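Local coordinates for JamJ (Lyngbya majuscula, PDB 5DOZ), which is an enoyl reductase domain from a polyketide synthase that binds NADPH and probably takes part in forming a cyclopropane ring, at residues S205-I214 with E234-V242. Numbering follows the deposited sequence.
Sequences SRTTEFANEI and EYIQKNLDV. With NDP (NADPH dihydro-nicotinamide-adenine-dinucleotide phosphate), chain E.
The hydroxyl of Tyr235 reaches from the start of helix 235-242 to the carbonyl of Ser205, OH donating to O at 2.7 Å. The donor is tilted 30° from the carbonyl plane, and the C=O...O angle is 130°. Over one face of the same ring lies the methyl of Thr208, a CH-pi contact with CG2 4.0 Å from the centroid and almost on the ring normal. Ser205 and its neighbour Arg206 line the NADPH pocket: Arg206 lays its guanidinium flat over the NADPH adenine while NE donates to phosphate oxygen O3X at 3.0 Å, and NH2 donates to O1X of the same 2'-phosphate, an arrangement consistent with selection of NADPH over NADH. A phenylalanine at Tyr235 would probably keep the face for Thr208 but leave the Ser205 carbonyl without this donor, freeing the phosphate-binding turn to shift. Further along, Phe210 is a knob among Tyr235, Lys238, Asn239 and Val242; its first torsion, 67°, turns the ring to helix 235-242, although the CB bond itself does not point there. Phe210 CZ comes 3.3 Å from Asn239 OD1, whose amide is held by His161 at the oxygen and by Tyr249 at ND2. Lys238 CG lies 3.8 Å from Thr208 CB, the two side chains crossing at about a right angle, before NZ turns to a salt bridge with Glu234. Val242 CG1 then presses tightly on Ala211 CA and meets Ile214. Helices 210-214 and 235-242 run nearly parallel, their axes 9.1 Å apart at closest approach, on one side of the Rossmann-type parallel sheet, where Ile214 rests on strand 181-186 and Val242 on strand 223-228.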
ATOM      1  N   SER A 205      -7.933 -15.028   8.659  1.00 28.92           N
ATOM      2  CA  SER A 205      -6.625 -14.835   8.021  1.00 27.69           C
ATOM      3  C   SER A 205      -5.494 -15.523   8.791  1.00 27.87           C
ATOM      4  O   SER A 205      -4.392 -15.694   8.267  1.00 27.40           O
ATOM      5  CB  SER A 205      -6.319 -13.342   7.858  1.00 26.72           C
ATOM      6  OG  SER A 205      -6.282 -12.686   9.113  1.00 26.33           O
ATOM      7  N   ARG A 206      -5.781 -15.928  10.025  1.00 28.46           N
ATOM      8  CA  ARG A 206      -4.754 -16.458  10.925  1.00 29.40           C
ATOM      9  C   ARG A 206      -4.659 -17.978  10.920  1.00 30.13           C
ATOM     10  O   ARG A 206      -3.836 -18.553  11.632  1.00 31.08           O
ATOM     11  CB  ARG A 206      -4.953 -15.928  12.356  1.00 29.28           C
ATOM     12  CG  ARG A 206      -5.161 -14.417  12.454  1.00 28.82           C
ATOM     13  CD  ARG A 206      -4.141 -13.625  11.645  1.00 28.24           C
ATOM     14  NE  ARG A 206      -4.186 -12.197  11.962  1.00 27.92           N
ATOM     15  CZ  ARG A 206      -3.454 -11.619  12.909  1.00 28.20           C
ATOM     16  NH1 ARG A 206      -2.604 -12.340  13.630  1.00 29.02           N
ATOM     17  NH2 ARG A 206      -3.567 -10.318  13.138  1.00 28.05           N
ATOM     18  N   THR A 207      -5.499 -18.628  10.120  1.00 30.80           N
ATOM     19  CA  THR A 207      -5.461 -20.085   9.975  1.00 31.90           C
ATOM     20  C   THR A 207      -5.519 -20.442   8.499  1.00 32.58           C
ATOM     21  O   THR A 207      -5.978 -19.635   7.676  1.00 32.71           O
ATOM     22  CB  THR A 207      -6.608 -20.788  10.737  1.00 32.16           C
ATOM     23  OG1 THR A 207      -7.871 -20.290  10.285  1.00 31.84           O
ATOM     24  CG2 THR A 207      -6.492 -20.569  12.255  1.00 32.45           C
ATOM     25  N   THR A 208      -5.044 -21.638   8.159  1.00 33.29           N
ATOM     26  CA  THR A 208      -5.019 -22.083   6.767  1.00 33.93           C
ATOM     27  C   THR A 208      -6.303 -22.798   6.358  1.00 34.35           C
ATOM     28  O   THR A 208      -6.463 -23.178   5.201  1.00 34.28           O
ATOM     29  CB  THR A 208      -3.791 -22.966   6.452  1.00 34.51           C
ATOM     30  OG1 THR A 208      -3.532 -23.848   7.551  1.00 35.30           O
ATOM     31  CG2 THR A 208      -2.567 -22.096   6.201  1.00 34.45           C
ATOM     32  N   GLU A 209      -7.221 -22.957   7.307  1.00 35.69           N
ATOM     33  CA  GLU A 209      -8.494 -23.637   7.067  1.00 36.27           C
ATOM     34  C   GLU A 209      -9.444 -22.880   6.121  1.00 35.80           C
ATOM     35  O   GLU A 209     -10.539 -23.370   5.820  1.00 36.33           O
ATOM     36  CB  GLU A 209      -9.191 -23.951   8.401  1.00 37.78           C
ATOM     37  CG  GLU A 209      -9.711 -22.728   9.147  1.00 38.21           C
ATOM     38  CD  GLU A 209     -10.149 -23.037  10.568  1.00 39.26           C
ATOM     39  OE1 GLU A 209     -10.797 -24.085  10.782  1.00 39.80           O
ATOM     40  OE2 GLU A 209      -9.853 -22.222  11.472  1.00 39.14           O
ATOM     41  N   PHE A 210      -9.025 -21.703   5.649  1.00 34.64           N
ATOM     42  CA  PHE A 210      -9.826 -20.923   4.694  1.00 34.20           C
ATOM     43  C   PHE A 210      -9.977 -21.679   3.375  1.00 34.69           C
ATOM     44  O   PHE A 210     -10.994 -21.547   2.691  1.00 34.94           O
ATOM     45  CB  PHE A 210      -9.238 -19.512   4.460  1.00 32.50           C
ATOM     46  CG  PHE A 210      -7.904 -19.511   3.757  1.00 31.96           C
ATOM     47  CD1 PHE A 210      -7.831 -19.508   2.363  1.00 31.44           C
ATOM     48  CD2 PHE A 210      -6.719 -19.517   4.486  1.00 31.62           C
ATOM     49  CE1 PHE A 210      -6.604 -19.519   1.718  1.00 31.21           C
ATOM     50  CE2 PHE A 210      -5.492 -19.533   3.847  1.00 31.33           C
ATOM     51  CZ  PHE A 210      -5.433 -19.533   2.462  1.00 31.17           C
ATOM     52  N   ALA A 211      -8.959 -22.470   3.039  1.00 35.44           N
ATOM     53  CA  ALA A 211      -8.923 -23.244   1.803  1.00 36.69           C
ATOM     54  C   ALA A 211     -10.101 -24.209   1.686  1.00 37.68           C
ATOM     55  O   ALA A 211     -10.787 -24.238   0.662  1.00 37.92           O
ATOM     56  CB  ALA A 211      -7.602 -23.996   1.685  1.00 37.33           C
ATOM     57  N   ASN A 212     -10.333 -24.986   2.742  1.00 38.48           N
ATOM     58  CA  ASN A 212     -11.439 -25.937   2.778  1.00 39.71           C
ATOM     59  C   ASN A 212     -12.803 -25.259   2.758  1.00 39.51           C
ATOM     60  O   ASN A 212     -13.723 -25.729   2.084  1.00 39.73           O
ATOM     61  CB  ASN A 212     -11.315 -26.865   3.989  1.00 40.82           C
ATOM     62  CG  ASN A 212     -10.195 -27.875   3.836  1.00 41.98           C
ATOM     63  OD1 ASN A 212      -9.703 -28.122   2.728  1.00 42.70           O
ATOM     64  ND2 ASN A 212      -9.788 -28.474   4.948  1.00 42.82           N
ATOM     65  N   GLU A 213     -12.915 -24.150   3.488  1.00 38.89           N
ATOM     66  CA  GLU A 213     -14.135 -23.346   3.527  1.00 38.14           C
ATOM     67  C   GLU A 213     -14.475 -22.792   2.142  1.00 37.90           C
ATOM     68  O   GLU A 213     -15.632 -22.818   1.721  1.00 38.09           O
ATOM     69  CB  GLU A 213     -13.989 -22.210   4.548  1.00 38.01           C
ATOM     70  CG  GLU A 213     -13.867 -22.686   5.993  1.00 38.69           C
ATOM     71  CD  GLU A 213     -13.320 -21.628   6.944  1.00 38.84           C
ATOM     72  OE1 GLU A 213     -12.621 -20.696   6.489  1.00 39.17           O
ATOM     73  OE2 GLU A 213     -13.578 -21.733   8.162  1.00 38.76           O
ATOM     74  N   ILE A 214     -13.463 -22.311   1.430  1.00 37.65           N
ATOM     75  CA  ILE A 214     -13.669 -21.767   0.088  1.00 37.88           C
ATOM     76  C   ILE A 214     -14.119 -22.854  -0.898  1.00 39.09           C
ATOM     77  O   ILE A 214     -15.064 -22.644  -1.660  1.00 38.84           O
ATOM     78  CB  ILE A 214     -12.447 -20.959  -0.408  1.00 36.38           C
ATOM     79  CG1 ILE A 214     -12.427 -19.589   0.288  1.00 35.98           C
ATOM     80  CG2 ILE A 214     -12.470 -20.809  -1.924  1.00 35.88           C
ATOM     81  CD1 ILE A 214     -11.271 -18.677  -0.079  1.00 35.37           C
ATOM     82  N   GLU A 234       2.355 -22.704   5.225  1.00 34.88           N
ATOM     83  CA  GLU A 234       1.857 -23.331   4.002  1.00 35.48           C
ATOM     84  C   GLU A 234       0.794 -22.464   3.316  1.00 34.11           C
ATOM     85  O   GLU A 234      -0.061 -22.979   2.595  1.00 34.54           O
ATOM     86  CB  GLU A 234       1.314 -24.740   4.305  1.00 37.47           C
ATOM     87  CG  GLU A 234       2.376 -25.734   4.784  1.00 39.88           C
ATOM     88  CD  GLU A 234       1.808 -27.068   5.252  1.00 42.21           C
ATOM     89  OE1 GLU A 234       0.897 -27.616   4.586  1.00 42.71           O
ATOM     90  OE2 GLU A 234       2.285 -27.588   6.290  1.00 43.93           O
ATOM     91  N   TYR A 235       0.867 -21.148   3.532  1.00 32.63           N
ATOM     92  CA  TYR A 235      -0.106 -20.193   2.985  1.00 31.47           C
ATOM     93  C   TYR A 235      -0.127 -20.107   1.460  1.00 31.46           C
ATOM     94  O   TYR A 235      -1.197 -19.967   0.867  1.00 31.43           O
ATOM     95  CB  TYR A 235       0.105 -18.791   3.573  1.00 30.56           C
ATOM     96  CG  TYR A 235      -0.663 -18.530   4.851  1.00 30.24           C
ATOM     97  CD1 TYR A 235      -0.114 -18.844   6.093  1.00 30.62           C
ATOM     98  CD2 TYR A 235      -1.941 -17.971   4.818  1.00 29.58           C
ATOM     99  CE1 TYR A 235      -0.813 -18.608   7.265  1.00 30.67           C
ATOM    100  CE2 TYR A 235      -2.648 -17.729   5.986  1.00 29.68           C
ATOM    101  CZ  TYR A 235      -2.079 -18.048   7.204  1.00 30.32           C
ATOM    102  OH  TYR A 235      -2.767 -17.812   8.373  1.00 30.80           O
ATOM    103  N   ILE A 236       1.040 -20.176   0.825  1.00 31.72           N
ATOM    104  CA  ILE A 236       1.096 -20.106  -0.636  1.00 31.93           C
ATOM    105  C   ILE A 236       0.450 -21.333  -1.286  1.00 32.68           C
ATOM    106  O   ILE A 236      -0.337 -21.198  -2.225  1.00 32.95           O
ATOM    107  CB  ILE A 236       2.524 -19.851  -1.166  1.00 31.57           C
ATOM    108  CG1 ILE A 236       2.979 -18.438  -0.767  1.00 30.91           C
ATOM    109  CG2 ILE A 236       2.567 -20.019  -2.680  1.00 31.23           C
ATOM    110  CD1 ILE A 236       4.440 -18.130  -1.024  1.00 30.68           C
ATOM    111  N   GLN A 237       0.771 -22.517  -0.771  1.00 33.77           N
ATOM    112  CA  GLN A 237       0.201 -23.769  -1.275  1.00 34.73           C
ATOM    113  C   GLN A 237      -1.318 -23.805  -1.087  1.00 35.20           C
ATOM    114  O   GLN A 237      -2.045 -24.254  -1.973  1.00 36.34           O
ATOM    115  CB  GLN A 237       0.860 -24.980  -0.598  1.00 35.14           C
ATOM    116  CG  GLN A 237       0.399 -26.336  -1.125  1.00 35.92           C
ATOM    117  CD  GLN A 237       0.796 -26.571  -2.571  1.00 36.23           C
ATOM    118  OE1 GLN A 237       1.951 -26.886  -2.867  1.00 36.91           O
ATOM    119  NE2 GLN A 237      -0.162 -26.422  -3.482  1.00 35.45           N
ATOM    120  N   LYS A 238      -1.784 -23.324   0.064  1.00 35.45           N
ATOM    121  CA  LYS A 238      -3.215 -23.236   0.351  1.00 35.57           C
ATOM    122  C   LYS A 238      -3.921 -22.278  -0.604  1.00 34.20           C
ATOM    123  O   LYS A 238      -5.044 -22.546  -1.032  1.00 34.00           O
ATOM    124  CB  LYS A 238      -3.466 -22.822   1.808  1.00 36.23           C
ATOM    125  CG  LYS A 238      -3.123 -23.883   2.846  1.00 38.34           C
ATOM    126  CD  LYS A 238      -3.875 -25.191   2.616  1.00 39.79           C
ATOM    127  CE  LYS A 238      -3.531 -26.230   3.677  1.00 41.28           C
ATOM    128  NZ  LYS A 238      -2.072 -26.528   3.760  1.00 42.02           N
ATOM    129  N   ASN A 239      -3.258 -21.169  -0.931  1.00 33.01           N
ATOM    130  CA  ASN A 239      -3.767 -20.235  -1.938  1.00 32.21           C
ATOM    131  C   ASN A 239      -3.911 -20.892  -3.314  1.00 32.48           C
ATOM    132  O   ASN A 239      -4.925 -20.716  -3.984  1.00 32.28           O
ATOM    133  CB  ASN A 239      -2.884 -18.984  -2.036  1.00 31.41           C
ATOM    134  CG  ASN A 239      -3.033 -18.056  -0.840  1.00 31.03           C
ATOM    135  OD1 ASN A 239      -4.037 -18.082  -0.132  1.00 31.25           O
ATOM    136  ND2 ASN A 239      -2.022 -17.227  -0.612  1.00 30.56           N
ATOM    137  N   LEU A 240      -2.902 -21.654  -3.730  1.00 33.00           N
ATOM    138  CA  LEU A 240      -2.973 -22.376  -5.001  1.00 33.73           C
ATOM    139  C   LEU A 240      -4.167 -23.332  -5.048  1.00 34.49           C
ATOM    140  O   LEU A 240      -4.821 -23.451  -6.085  1.00 35.68           O
ATOM    141  CB  LEU A 240      -1.676 -23.142  -5.285  1.00 34.38           C
ATOM    142  CG  LEU A 240      -0.362 -22.373  -5.426  1.00 34.61           C
ATOM    143  CD1 LEU A 240       0.759 -23.332  -5.786  1.00 35.80           C
ATOM    144  CD2 LEU A 240      -0.449 -21.257  -6.453  1.00 34.36           C
ATOM    145  N   ASP A 241      -4.453 -23.998  -3.928  1.00 34.48           N
ATOM    146  CA  ASP A 241      -5.573 -24.950  -3.847  1.00 34.82           C
ATOM    147  C   ASP A 241      -6.937 -24.299  -4.101  1.00 34.95           C
ATOM    148  O   ASP A 241      -7.808 -24.906  -4.734  1.00 34.82           O
ATOM    149  CB  ASP A 241      -5.593 -25.671  -2.494  1.00 34.90           C
ATOM    150  CG  ASP A 241      -4.348 -26.512  -2.253  1.00 35.30           C
ATOM    151  OD1 ASP A 241      -3.489 -26.609  -3.161  1.00 35.32           O
ATOM    152  OD2 ASP A 241      -4.230 -27.079  -1.144  1.00 35.41           O
ATOM    153  N   VAL A 242      -7.119 -23.071  -3.612  1.00 34.10           N
ATOM    154  CA  VAL A 242      -8.397 -22.367  -3.778  1.00 34.05           C
ATOM    155  C   VAL A 242      -8.491 -21.610  -5.102  1.00 33.99           C
ATOM    156  O   VAL A 242      -9.545 -21.077  -5.444  1.00 34.66           O
ATOM    157  CB  VAL A 242      -8.719 -21.413  -2.599  1.00 33.72           C
ATOM    158  CG1 VAL A 242      -8.943 -22.202  -1.325  1.00 34.04           C
ATOM    159  CG2 VAL A 242      -7.627 -20.373  -2.399  1.00 33.13           C
TER
HETATM  160  PA  NDP E 502      -1.038  -3.496   6.992  1.00 24.24           P
HETATM  161  O1A NDP E 502      -0.072  -3.511   8.161  1.00 23.59           O
HETATM  162  O2A NDP E 502      -2.140  -2.473   6.935  1.00 24.99           O
HETATM  163  O5B NDP E 502      -1.752  -4.934   6.905  1.00 26.03           O
HETATM  164  C5B NDP E 502      -1.236  -6.081   7.571  1.00 25.46           C
HETATM  165  C4B NDP E 502      -2.421  -6.983   7.871  1.00 26.06           C
HETATM  166  O4B NDP E 502      -1.974  -8.342   7.921  1.00 25.21           O
HETATM  167  C3B NDP E 502      -3.068  -6.693   9.222  1.00 25.58           C
HETATM  168  O3B NDP E 502      -4.191  -5.814   9.110  1.00 27.22           O
HETATM  169  C2B NDP E 502      -3.552  -8.048   9.669  1.00 25.58           C
HETATM  170  O2B NDP E 502      -4.918  -8.170   9.304  1.00 25.97           O
HETATM  171  C1B NDP E 502      -2.772  -9.063   8.853  1.00 24.93           C
HETATM  172  N9A NDP E 502      -1.893  -9.882   9.708  1.00 24.65           N
HETATM  173  C8A NDP E 502      -1.113  -9.442  10.708  1.00 24.49           C
HETATM  174  N7A NDP E 502      -0.441 -10.470  11.272  1.00 25.40           N
HETATM  175  C5A NDP E 502      -0.795 -11.594  10.618  1.00 24.86           C
HETATM  176  C6A NDP E 502      -0.461 -13.034  10.694  1.00 25.33           C
HETATM  177  N6A NDP E 502       0.419 -13.493  11.610  1.00 25.41           N
HETATM  178  N1A NDP E 502      -1.064 -13.876   9.815  1.00 25.37           N
HETATM  179  C2A NDP E 502      -1.942 -13.441   8.892  1.00 24.59           C
HETATM  180  N3A NDP E 502      -2.285 -12.146   8.773  1.00 24.74           N
HETATM  181  C4A NDP E 502      -1.754 -11.198   9.588  1.00 24.60           C
HETATM  182  O3  NDP E 502      -0.186  -3.485   5.625  1.00 24.98           O
HETATM  183  PN  NDP E 502      -0.719  -3.088   4.159  1.00 25.42           P
HETATM  184  O1N NDP E 502      -2.162  -3.465   4.010  1.00 26.37           O
HETATM  185  O2N NDP E 502      -0.288  -1.679   3.860  1.00 26.70           O
HETATM  186  O5D NDP E 502       0.136  -4.064   3.203  1.00 27.04           O
HETATM  187  C5D NDP E 502       0.088  -5.490   3.342  1.00 26.32           C
HETATM  188  C4D NDP E 502       1.353  -6.127   2.766  1.00 26.97           C
HETATM  189  O4D NDP E 502       1.569  -5.710   1.415  1.00 27.33           O
HETATM  190  C3D NDP E 502       2.604  -5.723   3.520  1.00 27.35           C
HETATM  191  O3D NDP E 502       3.445  -6.872   3.590  1.00 28.29           O
HETATM  192  C2D NDP E 502       3.239  -4.648   2.657  1.00 27.37           C
HETATM  193  O2D NDP E 502       4.657  -4.515   2.838  1.00 27.80           O
HETATM  194  C1D NDP E 502       2.853  -5.100   1.261  1.00 27.08           C
HETATM  195  N1N NDP E 502       2.768  -3.990   0.311  1.00 27.17           N
HETATM  196  C2N NDP E 502       3.348  -4.146  -0.887  1.00 25.96           C
HETATM  197  C3N NDP E 502       3.090  -3.277  -1.941  1.00 26.16           C
HETATM  198  C7N NDP E 502       3.561  -3.627  -3.324  1.00 25.53           C
HETATM  199  O7N NDP E 502       3.796  -2.752  -4.141  1.00 25.02           O
HETATM  200  N7N NDP E 502       3.710  -4.911  -3.640  1.00 25.44           N
HETATM  201  C4N NDP E 502       2.467  -1.925  -1.661  1.00 26.16           C
HETATM  202  C5N NDP E 502       1.781  -1.927  -0.371  1.00 26.07           C
HETATM  203  C6N NDP E 502       2.024  -2.904   0.593  1.00 26.81           C
HETATM  204  P2B NDP E 502      -5.882  -9.206  10.048  1.00 26.60           P
HETATM  205  O1X NDP E 502      -5.824  -8.810  11.506  1.00 27.28           O
HETATM  206  O2X NDP E 502      -7.192  -8.941   9.375  1.00 27.35           O
HETATM  207  O3X NDP E 502      -5.297 -10.563   9.745  1.00 28.56           O